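Local coordinates for protein 2-phospho-L-lactate guanylyltransferase (Methanosarcina mazei, PDB 2I5E) that probably transfers the guanylyl group of GTP to (2S)-2-phospholactate, a step in the biosynthesis of the hydride carrier coenzyme F420, at residues A6-K11 against Q38-L43; P103-E108 against E161-F166; K114-V119 against N127-K132. One frame throughout, in Å; residues are numbered along the deposited sequence.

Contact 1. Residues A6-K11 against Q38-L43; sequences AVIPYK and QVISSL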
ATOM      1  N   ALA A   6       2.410   8.756  22.739  1.00 40.38           N
ATOM      2  CA  ALA A   6       2.879   8.252  21.470  1.00 37.14           C
ATOM      3  C   ALA A   6       4.372   8.163  21.583  1.00 35.31           C
ATOM      4  O   ALA A   6       4.966   9.130  22.052  1.00 34.08           O
ATOM      5  CB  ALA A   6       2.445   9.143  20.287  1.00 36.61           C
ATOM      6  N   VAL A   7       4.936   7.038  21.076  1.00 32.10           N
ATOM      7  CA  VAL A   7       6.365   6.690  21.063  1.00 30.43           C
ATOM      8  C   VAL A   7       6.826   6.349  19.622  1.00 30.74           C
ATOM      9  O   VAL A   7       6.066   5.733  18.809  1.00 29.46           O
ATOM     10  CB  VAL A   7       6.648   5.546  22.089  1.00 29.87           C
ATOM     11  CG1 VAL A   7       6.098   4.183  21.683  1.00 27.56           C
ATOM     12  CG2 VAL A   7       8.082   5.417  22.482  1.00 30.38           C
ATOM     13  N   ILE A   8       8.022   6.819  19.299  1.00 29.40           N
ATOM     14  CA  ILE A   8       8.682   6.622  18.012  1.00 31.41           C
ATOM     15  C   ILE A   8      10.031   6.002  18.322  1.00 30.99           C
ATOM     16  O   ILE A   8      10.848   6.625  18.888  1.00 32.82           O
ATOM     17  CB  ILE A   8       8.972   7.970  17.213  1.00 31.89           C
ATOM     18  CG1 ILE A   8       7.692   8.807  16.918  1.00 32.47           C
ATOM     19  CG2 ILE A   8       9.721   7.730  15.926  1.00 25.39           C
ATOM     20  CD1 ILE A   8       8.027  10.262  16.734  1.00 34.38           C
ATOM     21  N   PRO A   9      10.204   4.721  18.034  1.00 32.03           N
ATOM     22  CA  PRO A   9      11.513   4.025  18.030  1.00 32.62           C
ATOM     23  C   PRO A   9      12.428   4.635  16.959  1.00 33.30           C
ATOM     24  O   PRO A   9      12.039   4.766  15.785  1.00 35.14           O
ATOM     25  CB  PRO A   9      11.122   2.565  17.682  1.00 33.64           C
ATOM     26  CG  PRO A   9       9.712   2.631  17.091  1.00 31.19           C
ATOM     27  CD  PRO A   9       9.057   3.868  17.653  1.00 29.64           C
ATOM     28  N   TYR A  10      13.606   5.086  17.329  1.00 33.79           N
ATOM     29  CA  TYR A  10      14.466   5.813  16.385  1.00 33.27           C
ATOM     30  C   TYR A  10      15.958   5.614  16.725  1.00 34.84           C
ATOM     31  O   TYR A  10      16.360   5.723  17.882  1.00 35.70           O
ATOM     32  CB  TYR A  10      14.148   7.309  16.431  1.00 32.97           C
ATOM     33  CG  TYR A  10      14.959   8.159  15.511  1.00 33.40           C
ATOM     34  CD1 TYR A  10      14.828   8.031  14.097  1.00 27.88           C
ATOM     35  CD2 TYR A  10      15.876   9.118  16.023  1.00 32.41           C
ATOM     36  CE1 TYR A  10      15.557   8.790  13.237  1.00 30.65           C
ATOM     37  CE2 TYR A  10      16.620   9.902  15.139  1.00 31.50           C
ATOM     38  CZ  TYR A  10      16.428   9.736  13.750  1.00 32.62           C
ATOM     39  OH  TYR A  10      17.127  10.464  12.868  1.00 34.90           O
ATOM     40  N   LYS A  11      16.788   5.361  15.721  1.00 35.47           N
ATOM     41  CA  LYS A  11      18.253   5.382  15.886  1.00 37.45           C
ATOM     42  C   LYS A  11      18.812   5.980  14.614  1.00 36.90           C
ATOM     43  O   LYS A  11      18.700   5.360  13.536  1.00 36.56           O
ATOM     44  CB  LYS A  11      18.787   3.945  16.177  1.00 36.31           C
ATOM     45  CG  LYS A  11      20.324   3.645  16.009  1.00 39.71           C
ATOM     46  CD  LYS A  11      20.666   2.242  16.682  1.00 40.05           C
ATOM     47  CE  LYS A  11      22.060   1.569  16.477  1.00 40.14           C
ATOM     48  NZ  LYS A  11      23.132   2.540  16.541  1.00 42.28           N
ATOM     49  N   GLN A  38       9.124  14.906  10.263  1.00 36.34           N
ATOM     50  CA  GLN A  38       7.822  14.921   9.627  1.00 36.57           C
ATOM     51  C   GLN A  38       6.773  14.064  10.403  1.00 36.05           C
ATOM     52  O   GLN A  38       5.610  14.470  10.574  1.00 35.98           O
ATOM     53  CB  GLN A  38       7.965  14.396   8.202  1.00 39.12           C
ATOM     54  CG  GLN A  38       8.705  15.356   7.189  1.00 44.08           C
ATOM     55  CD  GLN A  38       8.187  15.147   5.811  1.00 49.35           C
ATOM     56  OE1 GLN A  38       8.788  14.450   4.979  1.00 52.63           O
ATOM     57  NE2 GLN A  38       7.002  15.686   5.568  1.00 50.01           N
ATOM     58  N   VAL A  39       7.184  12.871  10.852  1.00 34.65           N
ATOM     59  CA  VAL A  39       6.326  12.067  11.807  1.00 33.58           C
ATOM     60  C   VAL A  39       5.959  12.781  13.094  1.00 33.13           C
ATOM     61  O   VAL A  39       4.767  12.761  13.440  1.00 33.86           O
ATOM     62  CB  VAL A  39       6.935  10.692  12.134  1.00 32.84           C
ATOM     63  CG1 VAL A  39       6.056   9.892  13.078  1.00 31.63           C
ATOM     64  CG2 VAL A  39       7.263   9.984  10.832  1.00 28.31           C
ATOM     65  N   ILE A  40       6.932  13.409  13.775  1.00 32.35           N
ATOM     66  CA  ILE A  40       6.631  14.174  14.965  1.00 33.01           C
ATOM     67  C   ILE A  40       5.700  15.359  14.605  1.00 34.21           C
ATOM     68  O   ILE A  40       4.713  15.606  15.272  1.00 34.39           O
ATOM     69  CB  ILE A  40       7.886  14.780  15.688  1.00 33.41           C
ATOM     70  CG1 ILE A  40       8.841  13.707  16.203  1.00 35.59           C
ATOM     71  CG2 ILE A  40       7.424  15.707  16.803  1.00 34.62           C
ATOM     72  CD1 ILE A  40      10.333  14.172  16.305  1.00 32.73           C
ATOM     73  N   SER A  41       5.951  16.025  13.507  1.00 36.32           N
ATOM     74  CA  SER A  41       4.970  17.047  13.089  1.00 39.01           C
ATOM     75  C   SER A  41       3.558  16.478  12.810  1.00 38.79           C
ATOM     76  O   SER A  41       2.516  17.119  13.131  1.00 38.52           O
ATOM     77  CB  SER A  41       5.491  17.780  11.876  1.00 37.84           C
ATOM     78  OG  SER A  41       4.495  18.759  11.539  1.00 49.24           O
ATOM     79  N   SER A  42       3.459  15.263  12.238  1.00 38.02           N
ATOM     80  CA  SER A  42       2.085  14.725  12.115  1.00 36.05           C
ATOM     81  C   SER A  42       1.400  14.393  13.417  1.00 36.15           C
ATOM     82  O   SER A  42       0.161  14.553  13.539  1.00 36.81           O
ATOM     83  CB  SER A  42       1.977  13.565  11.162  1.00 36.36           C
ATOM     84  OG  SER A  42       2.168  14.039   9.890  1.00 35.65           O
ATOM     85  N   LEU A  43       2.169  13.916  14.382  1.00 36.09           N
ATOM     86  CA  LEU A  43       1.624  13.592  15.691  1.00 38.10           C
ATOM     87  C   LEU A  43       1.141  14.877  16.369  1.00 38.98           C
ATOM     88  O   LEU A  43       0.097  14.878  17.024  1.00 38.40           O
ATOM     89  CB  LEU A  43       2.647  12.848  16.580  1.00 36.75           C
ATOM     90  CG  LEU A  43       3.082  11.500  16.003  1.00 36.21           C
ATOM     91  CD1 LEU A  43       4.367  10.884  16.675  1.00 28.47           C
ATOM     92  CD2 LEU A  43       1.931  10.493  16.008  1.00 37.34           C
TER

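Contact 2. Residues P103-E108 against E161-F166; sequences PEHIKE and EIYDSF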
ATOM      1  N   PRO A 103      -1.759  13.908   9.634  1.00 35.58           N
ATOM      2  CA  PRO A 103      -2.481  13.965  10.885  1.00 34.22           C
ATOM      3  C   PRO A 103      -3.837  13.296  10.811  1.00 34.28           C
ATOM      4  O   PRO A 103      -4.286  12.784  11.796  1.00 34.01           O
ATOM      5  CB  PRO A 103      -2.635  15.481  11.107  1.00 36.44           C
ATOM      6  CG  PRO A 103      -1.413  16.096  10.415  1.00 34.28           C
ATOM      7  CD  PRO A 103      -1.278  15.255   9.184  1.00 34.93           C
ATOM      8  N   GLU A 104      -4.493  13.322   9.656  1.00 36.31           N
ATOM      9  CA  GLU A 104      -5.789  12.680   9.472  1.00 37.44           C
ATOM     10  C   GLU A 104      -5.645  11.202   9.670  1.00 36.47           C
ATOM     11  O   GLU A 104      -6.533  10.581  10.269  1.00 37.02           O
ATOM     12  CB  GLU A 104      -6.436  13.021   8.115  1.00 36.97           C
ATOM     13  CG  GLU A 104      -7.974  12.578   8.005  1.00 41.66           C
ATOM     14  CD  GLU A 104      -8.705  12.890   6.592  1.00 45.92           C
ATOM     15  OE1 GLU A 104      -9.913  13.336   6.583  1.00 57.41           O
ATOM     16  OE2 GLU A 104      -8.098  12.699   5.498  1.00 55.42           O
ATOM     17  N   HIS A 105      -4.527  10.590   9.174  1.00 35.82           N
ATOM     18  CA  HIS A 105      -4.345   9.104   9.435  1.00 31.27           C
ATOM     19  C   HIS A 105      -4.197   8.954  10.925  1.00 32.34           C
ATOM     20  O   HIS A 105      -4.823   8.116  11.491  1.00 32.35           O
ATOM     21  CB  HIS A 105      -3.075   8.573   8.817  1.00 28.31           C
ATOM     22  CG  HIS A 105      -3.028   8.716   7.352  1.00 23.17           C
ATOM     23  ND1 HIS A 105      -4.059   8.278   6.536  1.00 32.69           N
ATOM     24  CD2 HIS A 105      -2.109   9.247   6.532  1.00 22.72           C
ATOM     25  CE1 HIS A 105      -3.741   8.469   5.266  1.00 20.42           C
ATOM     26  NE2 HIS A 105      -2.587   9.114   5.248  1.00 28.21           N
ATOM     27  N   ILE A 106      -3.342   9.749  11.594  1.00 33.54           N
ATOM     28  CA  ILE A 106      -3.170   9.490  13.029  1.00 34.05           C
ATOM     29  C   ILE A 106      -4.522   9.708  13.879  1.00 35.83           C
ATOM     30  O   ILE A 106      -4.879   8.920  14.794  1.00 33.62           O
ATOM     31  CB  ILE A 106      -1.780  10.043  13.686  1.00 35.18           C
ATOM     32  CG1 ILE A 106      -1.988  10.919  14.852  1.00 35.33           C
ATOM     33  CG2 ILE A 106      -0.566  10.476  12.747  1.00 32.23           C
ATOM     34  CD1 ILE A 106      -1.193  10.408  15.897  1.00 37.75           C
ATOM     35  N   LYS A 107      -5.293  10.739  13.498  1.00 35.65           N
ATOM     36  CA  LYS A 107      -6.634  10.965  14.129  1.00 38.88           C
ATOM     37  C   LYS A 107      -7.449   9.715  13.980  1.00 36.86           C
ATOM     38  O   LYS A 107      -7.947   9.239  14.978  1.00 37.52           O
ATOM     39  CB  LYS A 107      -7.380  12.210  13.522  1.00 37.92           C
ATOM     40  CG  LYS A 107      -6.743  13.568  13.961  1.00 43.70           C
ATOM     41  CD  LYS A 107      -7.068  14.811  13.079  1.00 44.36           C
ATOM     42  CE  LYS A 107      -8.578  15.091  12.807  1.00 51.04           C
ATOM     43  NZ  LYS A 107      -8.995  16.656  12.791  1.00 49.86           N
ATOM     44  N   GLU A 108      -7.533   9.140  12.765  1.00 36.98           N
ATOM     45  CA  GLU A 108      -8.369   7.924  12.566  1.00 38.92           C
ATOM     46  C   GLU A 108      -7.843   6.706  13.242  1.00 38.20           C
ATOM     47  O   GLU A 108      -8.612   5.918  13.811  1.00 39.29           O
ATOM     48  CB  GLU A 108      -8.685   7.584  11.093  1.00 38.91           C
ATOM     49  CG  GLU A 108      -9.123   8.761  10.262  1.00 39.91           C
ATOM     50  CD  GLU A 108      -9.547   8.397   8.817  1.00 43.52           C
ATOM     51  OE1 GLU A 108     -10.106   9.280   8.134  1.00 50.45           O
ATOM     52  OE2 GLU A 108      -9.283   7.276   8.342  1.00 46.71           O
ATOM     53  N   GLU A 161      -8.694  -3.566  14.742  1.00 36.12           N
ATOM     54  CA  GLU A 161      -8.939  -3.030  13.470  1.00 35.88           C
ATOM     55  C   GLU A 161      -7.633  -3.023  12.659  1.00 35.03           C
ATOM     56  O   GLU A 161      -6.622  -2.544  13.152  1.00 33.45           O
ATOM     57  CB  GLU A 161      -9.329  -1.588  13.664  1.00 32.92           C
ATOM     58  CG  GLU A 161     -10.030  -1.088  12.469  1.00 38.19           C
ATOM     59  CD  GLU A 161     -10.249   0.374  12.480  1.00 41.71           C
ATOM     60  OE1 GLU A 161     -10.412   0.969  13.559  1.00 39.48           O
ATOM     61  OE2 GLU A 161     -10.174   0.947  11.381  1.00 50.53           O
ATOM     62  N   ILE A 162      -7.695  -3.485  11.388  1.00 35.57           N
ATOM     63  CA  ILE A 162      -6.651  -3.285  10.350  1.00 34.09           C
ATOM     64  C   ILE A 162      -6.948  -1.965   9.678  1.00 33.75           C
ATOM     65  O   ILE A 162      -7.973  -1.838   9.010  1.00 34.16           O
ATOM     66  CB  ILE A 162      -6.672  -4.378   9.233  1.00 35.40           C
ATOM     67  CG1 ILE A 162      -6.540  -5.803   9.836  1.00 37.08           C
ATOM     68  CG2 ILE A 162      -5.545  -4.114   8.169  1.00 33.63           C
ATOM     69  CD1 ILE A 162      -5.375  -5.938  10.688  1.00 41.91           C
ATOM     70  N   TYR A 163      -6.038  -1.006   9.824  1.00 31.42           N
ATOM     71  CA  TYR A 163      -6.207   0.273   9.206  1.00 31.00           C
ATOM     72  C   TYR A 163      -5.693   0.181   7.785  1.00 31.19           C
ATOM     73  O   TYR A 163      -4.515  -0.034   7.620  1.00 33.90           O
ATOM     74  CB  TYR A 163      -5.330   1.333   9.951  1.00 30.48           C
ATOM     75  CG  TYR A 163      -5.633   2.750   9.515  1.00 28.11           C
ATOM     76  CD1 TYR A 163      -6.853   3.307   9.776  1.00 33.66           C
ATOM     77  CD2 TYR A 163      -4.707   3.513   8.824  1.00 27.05           C
ATOM     78  CE1 TYR A 163      -7.177   4.593   9.358  1.00 31.33           C
ATOM     79  CE2 TYR A 163      -5.003   4.835   8.384  1.00 28.83           C
ATOM     80  CZ  TYR A 163      -6.221   5.342   8.701  1.00 30.93           C
ATOM     81  OH  TYR A 163      -6.557   6.585   8.307  1.00 34.96           O
ATOM     82  N   ASP A 164      -6.530   0.389   6.776  1.00 30.31           N
ATOM     83  CA  ASP A 164      -6.189   0.091   5.396  1.00 28.53           C
ATOM     84  C   ASP A 164      -5.869   1.369   4.654  1.00 29.06           C
ATOM     85  O   ASP A 164      -6.727   1.961   4.051  1.00 31.49           O
ATOM     86  CB  ASP A 164      -7.377  -0.624   4.717  1.00 29.49           C
ATOM     87  CG  ASP A 164      -7.164  -0.801   3.227  1.00 31.25           C
ATOM     88  OD1 ASP A 164      -5.997  -1.006   2.791  1.00 35.06           O
ATOM     89  OD2 ASP A 164      -8.134  -0.686   2.462  1.00 33.21           O
ATOM     90  N   SER A 165      -4.614   1.780   4.651  1.00 28.17           N
ATOM     91  CA  SER A 165      -4.199   3.023   4.085  1.00 26.97           C
ATOM     92  C   SER A 165      -2.913   2.729   3.297  1.00 26.83           C
ATOM     93  O   SER A 165      -1.947   2.294   3.884  1.00 27.05           O
ATOM     94  CB  SER A 165      -3.761   3.952   5.242  1.00 28.73           C
ATOM     95  OG  SER A 165      -3.208   5.118   4.693  1.00 27.89           O
ATOM     96  N   PHE A 166      -2.870   3.134   2.037  1.00 25.83           N
ATOM     97  CA  PHE A 166      -1.703   3.106   1.184  1.00 27.81           C
ATOM     98  C   PHE A 166      -0.622   4.055   1.779  1.00 28.86           C
ATOM     99  O   PHE A 166       0.568   3.732   1.752  1.00 30.40           O
ATOM    100  CB  PHE A 166      -2.126   3.558  -0.254  1.00 27.16           C
ATOM    101  CG  PHE A 166      -1.068   3.349  -1.355  1.00 29.17           C
ATOM    102  CD1 PHE A 166      -1.210   2.362  -2.290  1.00 33.17           C
ATOM    103  CD2 PHE A 166       0.045   4.172  -1.453  1.00 34.27           C
ATOM    104  CE1 PHE A 166      -0.266   2.220  -3.341  1.00 32.76           C
ATOM    105  CE2 PHE A 166       1.019   4.007  -2.435  1.00 33.68           C
ATOM    106  CZ  PHE A 166       0.863   3.058  -3.378  1.00 33.23           C
TER

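Contact 3. Residues K114-V119 against N127-K132; sequences KDVCIV and NALFIK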
ATOM      1  N   LYS A 114     -12.036  -0.423  18.011  1.00 42.67           N
ATOM      2  CA  LYS A 114     -11.475  -1.690  18.565  1.00 42.26           C
ATOM      3  C   LYS A 114     -10.448  -1.471  19.688  1.00 40.70           C
ATOM      4  O   LYS A 114      -9.990  -0.354  19.905  1.00 40.62           O
ATOM      5  CB  LYS A 114     -10.825  -2.600  17.490  1.00 42.23           C
ATOM      6  CG  LYS A 114     -11.750  -2.987  16.314  1.00 44.20           C
ATOM      7  CD  LYS A 114     -12.954  -3.761  16.841  1.00 48.01           C
ATOM      8  CE  LYS A 114     -14.104  -3.813  15.843  1.00 51.56           C
ATOM      9  NZ  LYS A 114     -14.254  -5.215  15.372  1.00 56.62           N
ATOM     10  N   ASP A 115     -10.059  -2.568  20.329  1.00 39.61           N
ATOM     11  CA  ASP A 115      -9.032  -2.591  21.337  1.00 38.72           C
ATOM     12  C   ASP A 115      -7.642  -2.263  20.824  1.00 38.81           C
ATOM     13  O   ASP A 115      -6.834  -1.636  21.565  1.00 38.72           O
ATOM     14  CB  ASP A 115      -8.995  -3.959  21.943  1.00 38.68           C
ATOM     15  CG  ASP A 115     -10.223  -4.253  22.762  1.00 41.99           C
ATOM     16  OD1 ASP A 115     -10.926  -3.313  23.206  1.00 44.97           O
ATOM     17  OD2 ASP A 115     -10.505  -5.444  22.914  1.00 47.98           O
ATOM     18  N   VAL A 116      -7.314  -2.750  19.613  1.00 37.38           N
ATOM     19  CA  VAL A 116      -6.035  -2.362  18.947  1.00 36.30           C
ATOM     20  C   VAL A 116      -6.234  -1.917  17.535  1.00 37.01           C
ATOM     21  O   VAL A 116      -7.195  -2.336  16.874  1.00 35.31           O
ATOM     22  CB  VAL A 116      -4.799  -3.282  19.277  1.00 38.86           C
ATOM     23  CG1 VAL A 116      -5.109  -4.436  20.282  1.00 34.88           C
ATOM     24  CG2 VAL A 116      -3.878  -3.657  18.046  1.00 33.35           C
ATOM     25  N   CYS A 117      -5.486  -0.903  17.095  1.00 35.80           N
ATOM     26  CA  CYS A 117      -5.520  -0.647  15.652  1.00 33.80           C
ATOM     27  C   CYS A 117      -4.149  -0.874  15.101  1.00 34.66           C
ATOM     28  O   CYS A 117      -3.119  -0.435  15.660  1.00 30.60           O
ATOM     29  CB  CYS A 117      -6.011   0.728  15.321  1.00 34.47           C
ATOM     30  SG  CYS A 117      -6.164   1.071  13.583  1.00 35.60           S
ATOM     31  N   ILE A 118      -4.137  -1.615  13.998  1.00 33.23           N
ATOM     32  CA  ILE A 118      -2.915  -1.892  13.351  1.00 33.19           C
ATOM     33  C   ILE A 118      -2.829  -1.560  11.853  1.00 30.49           C
ATOM     34  O   ILE A 118      -3.754  -1.897  11.052  1.00 31.48           O
ATOM     35  CB  ILE A 118      -2.442  -3.232  13.750  1.00 33.41           C
ATOM     36  CG1 ILE A 118      -1.384  -3.753  12.791  1.00 37.41           C
ATOM     37  CG2 ILE A 118      -3.593  -4.184  13.988  1.00 40.05           C
ATOM     38  CD1 ILE A 118      -0.841  -4.968  13.285  1.00 28.96           C
ATOM     39  N   VAL A 119      -1.761  -0.827  11.536  1.00 29.49           N
ATOM     40  CA  VAL A 119      -1.319  -0.441  10.202  1.00 28.60           C
ATOM     41  C   VAL A 119      -0.158  -1.308   9.641  1.00 28.13           C
ATOM     42  O   VAL A 119       0.981  -1.283  10.190  1.00 27.84           O
ATOM     43  CB  VAL A 119      -0.815   1.033  10.235  1.00 31.10           C
ATOM     44  CG1 VAL A 119      -0.687   1.611   8.824  1.00 28.71           C
ATOM     45  CG2 VAL A 119      -1.800   1.837  11.089  1.00 31.48           C
ATOM     46  N   ASN A 127       3.558  -0.799  10.857  1.00 28.04           N
ATOM     47  CA  ASN A 127       4.014   0.588  10.721  1.00 28.27           C
ATOM     48  C   ASN A 127       3.505   1.486  11.855  1.00 28.06           C
ATOM     49  O   ASN A 127       4.157   2.458  12.201  1.00 27.62           O
ATOM     50  CB  ASN A 127       3.589   1.172   9.334  1.00 27.59           C
ATOM     51  CG  ASN A 127       4.596   0.789   8.219  1.00 30.91           C
ATOM     52  OD1 ASN A 127       5.671   0.245   8.494  1.00 28.49           O
ATOM     53  ND2 ASN A 127       4.255   1.079   7.000  1.00 29.28           N
ATOM     54  N   ALA A 128       2.356   1.125  12.460  1.00 27.21           N
ATOM     55  CA  ALA A 128       1.759   1.918  13.516  1.00 26.33           C
ATOM     56  C   ALA A 128       0.905   0.915  14.283  1.00 28.70           C
ATOM     57  O   ALA A 128       0.335   0.004  13.710  1.00 26.99           O
ATOM     58  CB  ALA A 128       0.842   3.070  12.865  1.00 25.51           C
ATOM     59  N   LEU A 129       0.888   1.075  15.608  1.00 29.44           N
ATOM     60  CA  LEU A 129       0.150   0.205  16.481  1.00 30.40           C
ATOM     61  C   LEU A 129      -0.475   1.104  17.568  1.00 30.51           C
ATOM     62  O   LEU A 129       0.258   1.823  18.268  1.00 28.94           O
ATOM     63  CB  LEU A 129       1.120  -0.792  17.109  1.00 30.42           C
ATOM     64  CG  LEU A 129       0.631  -2.107  17.736  1.00 33.25           C
ATOM     65  CD1 LEU A 129      -0.437  -2.848  16.844  1.00 31.06           C
ATOM     66  CD2 LEU A 129       1.880  -2.936  17.957  1.00 28.15           C
ATOM     67  N   PHE A 130      -1.804   1.076  17.662  1.00 29.13           N
ATOM     68  CA  PHE A 130      -2.580   1.717  18.709  1.00 30.45           C
ATOM     69  C   PHE A 130      -3.189   0.642  19.629  1.00 32.24           C
ATOM     70  O   PHE A 130      -3.992  -0.178  19.207  1.00 31.65           O
ATOM     71  CB  PHE A 130      -3.646   2.731  18.158  1.00 30.66           C
ATOM     72  CG  PHE A 130      -4.357   3.529  19.255  1.00 32.49           C
ATOM     73  CD1 PHE A 130      -3.678   4.476  20.029  1.00 38.39           C
ATOM     74  CD2 PHE A 130      -5.701   3.246  19.584  1.00 40.91           C
ATOM     75  CE1 PHE A 130      -4.317   5.167  21.088  1.00 38.58           C
ATOM     76  CE2 PHE A 130      -6.370   3.918  20.612  1.00 39.84           C
ATOM     77  CZ  PHE A 130      -5.688   4.878  21.352  1.00 38.34           C
ATOM     78  N   ILE A 131      -2.736   0.663  20.881  1.00 32.24           N
ATOM     79  CA  ILE A 131      -3.080  -0.265  21.886  1.00 33.43           C
ATOM     80  C   ILE A 131      -3.826   0.468  23.030  1.00 35.55           C
ATOM     81  O   ILE A 131      -3.207   1.211  23.747  1.00 37.08           O
ATOM     82  CB  ILE A 131      -1.758  -0.884  22.425  1.00 33.47           C
ATOM     83  CG1 ILE A 131      -0.923  -1.511  21.236  1.00 31.41           C
ATOM     84  CG2 ILE A 131      -2.044  -1.828  23.594  1.00 30.43           C
ATOM     85  CD1 ILE A 131       0.609  -1.160  21.320  1.00 27.49           C
ATOM     86  N   LYS A 132      -5.133   0.246  23.190  1.00 37.51           N
ATOM     87  CA  LYS A 132      -5.934   0.881  24.256  1.00 37.95           C
ATOM     88  C   LYS A 132      -5.574   0.310  25.619  1.00 38.89           C
ATOM     89  O   LYS A 132      -5.600   1.023  26.584  1.00 41.16           O
ATOM     90  CB  LYS A 132      -7.416   0.616  24.030  1.00 37.63           C
ATOM     91  CG  LYS A 132      -8.016   1.455  22.958  1.00 39.42           C
ATOM     92  CD  LYS A 132      -9.512   1.272  22.815  1.00 33.68           C
ATOM     93  CE  LYS A 132      -9.912   1.897  21.484  1.00 37.83           C
ATOM     94  NZ  LYS A 132     -11.319   1.514  21.329  1.00 36.31           N
TER

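Contact 1. Residues A6-K11 against Q38-L43
Strand 6-9, which carries Ala6 and Ile8 into the contact, runs antiparallel to the helical segment 38-43, the two short axes making an angle of 172° and coming within 10.5 Å of each other. At that spacing the backbones do not touch, and the gap is bridged entirely by aliphatic side chains; no hydrogen bond passes between the segments. Ile8 does most of the work. Its CG1 stands anti to the carbonyl carbon (chi1 -58°), and the extended second torsion carries CD1 in among Val39, Ile40 and Leu43. The methyl meets Ile40 with CD1 lying 3.6 Å from CG1 of Ile40, and these two side chains cross nearly at right angles. Leu43 instead comes from the helix in the opposite sense, so that the two chains slide past one another, with Ile8 CD1 3.7 Å from Leu43 CD1 and Ile8 CG1 3.9 Å from the same methyl. Val39 closes the group more loosely through its CG1, 4.2 Å from Ile8 CD1. At the start of the strand segment, the CB of Ala6 approaches Leu43 CD1 at 4.4 Å, which makes that one methyl common to both inward-facing strand residues. All five touching residues are buried. Val7, between them, points to the other side of the sheet, where it packs on Leu54, Val91 and Ile93. This is helix-on-sheet packing in an alpha/beta fold, consistent with the GT-A-like family. Strand 5-9 lies between the parallel strands 50-55 and 91-94, and helix 25-45 spreads over all three: Ile40 reaches Ile53, while Leu43 rests on Val51 of one flanking strand and on Leu92 and Val94 of the other.

Contact 2. Residues P103-E108 against E161-F166
The first turns of helix 103-109 lie beside the chain as it leaves strand 160-162, with the closest CA pairs, His105 with Ser165 and Glu108 with Tyr163, still more than 8 Å apart, so side chains make the whole contact. Tyr163 spans the gap. With CG anti to the backbone N (chi1 -170°), its ring brings the hydroxyl to the helix, with Glu108 OE2 at the ring edge, in its plane. That hydroxyl donates to Glu108 OE2, the distance from Tyr163 OH being 2.8 Å; it meets OE2 from above the carboxylate plane, which is turned 82° from the Tyr163 ring. A second, weak bond comes from His105, whose ND1 lies 3.5 Å from Tyr163 OH, with the hydroxyl near the imidazole plane. The phenol oxygen thus sits between two residues one helical turn apart, accepting from one and donating to the other. Ser165 OG packs at 3.4 Å from His105 CE1. This hydroxyl is held by the backbone N of Ala168 and by Asp164 of the second subunit, which also packs on His105. The Tyr163 side chain also rests on Cys117 and Val119. The contact ties a helix covering the sheet to the chain leaving outermost strand 160-162, consistent with a GT-A-like alpha/beta fold, and takes part in the homodimer interface through His105 and Ser165.

Contact 3. Residues K114-V119 against N127-K132
Cys117 and Phe130 form a hydrogen-bonded antiparallel pair at the middle of the hairpin: Cys117 N donates to Phe130 O at 2.7 Å, and Phe130 N returns a bond to Cys117 O at 2.8 Å. Strands 116-119 and 128-131 run 178° apart in direction. Towards the turn, Val119 faces both Ala128 and Asn127, a classic beta bulge. Val119 N binds Ala128 O, while Asn127 N reaches Val119 O at 2.7 Å, nearly along the C=O axis. At the other end, Lys132 N donates to Asp115 O at 3.0 Å, and the Lys132 side chain starts out along that oxygen, with CB and CG near it; its approach to Lys114 O is doubtful.

The side chains separate onto two faces. On one, Leu129 CG is anti to its backbone N (chi1 -161°), which sets CD1 between two residues of the partner strand, 3.7 Å from Ile118 CB and 3.7 Å from Val116 CG2. Leu129 lies alongside Ile118 but is oblique to Val116. On the opposite face, Val119 CG2 presses on Ala128 CB at 3.4 Å, closer than usual van der Waals contact, and Cys117 and Phe130 meet through their CB atoms at 4.2 Å.

Further out, Asn127 ND2 hydrogen-bonds Ala168 O and Asp171 OD1, joining the bulge to the 168-171 region, and Lys132 NZ donates to Thr112 O. Ile118 and Leu129 pack on His149 of helix 145-154, and Val116 on its Ala153, whereas Cys117, Val119 and Phe130 rest on Ile109 of helix 103-109. In the sheet, strand 116-120 pairs with strand 160-162 on its far side, and strand 126-131 lies next to strand 91-94.

All three contacts draw on one seven-stranded sheet. Contact 1 lies nearest the centre of the chain and is wholly aliphatic, a helix laid on parallel strands. Contact 3 is also buried but is built mainly of backbone hydrogen bonds within the sheet's antiparallel part. Contact 2 is partly exposed, reaches the subunit interface and relies on polar side chains. Contacts 1 and 2 meet where Ser42 and Leu43 lie against Pro103 and Ile106, so helices 25-45 and 103-109 adjoin. Contact 3 is nested in the loop that contact 2 closes, and the two share the sheet edge, where Ile118 probably hydrogen-bonds with Glu161 and Tyr163. Contacts 1 and 3 do not touch.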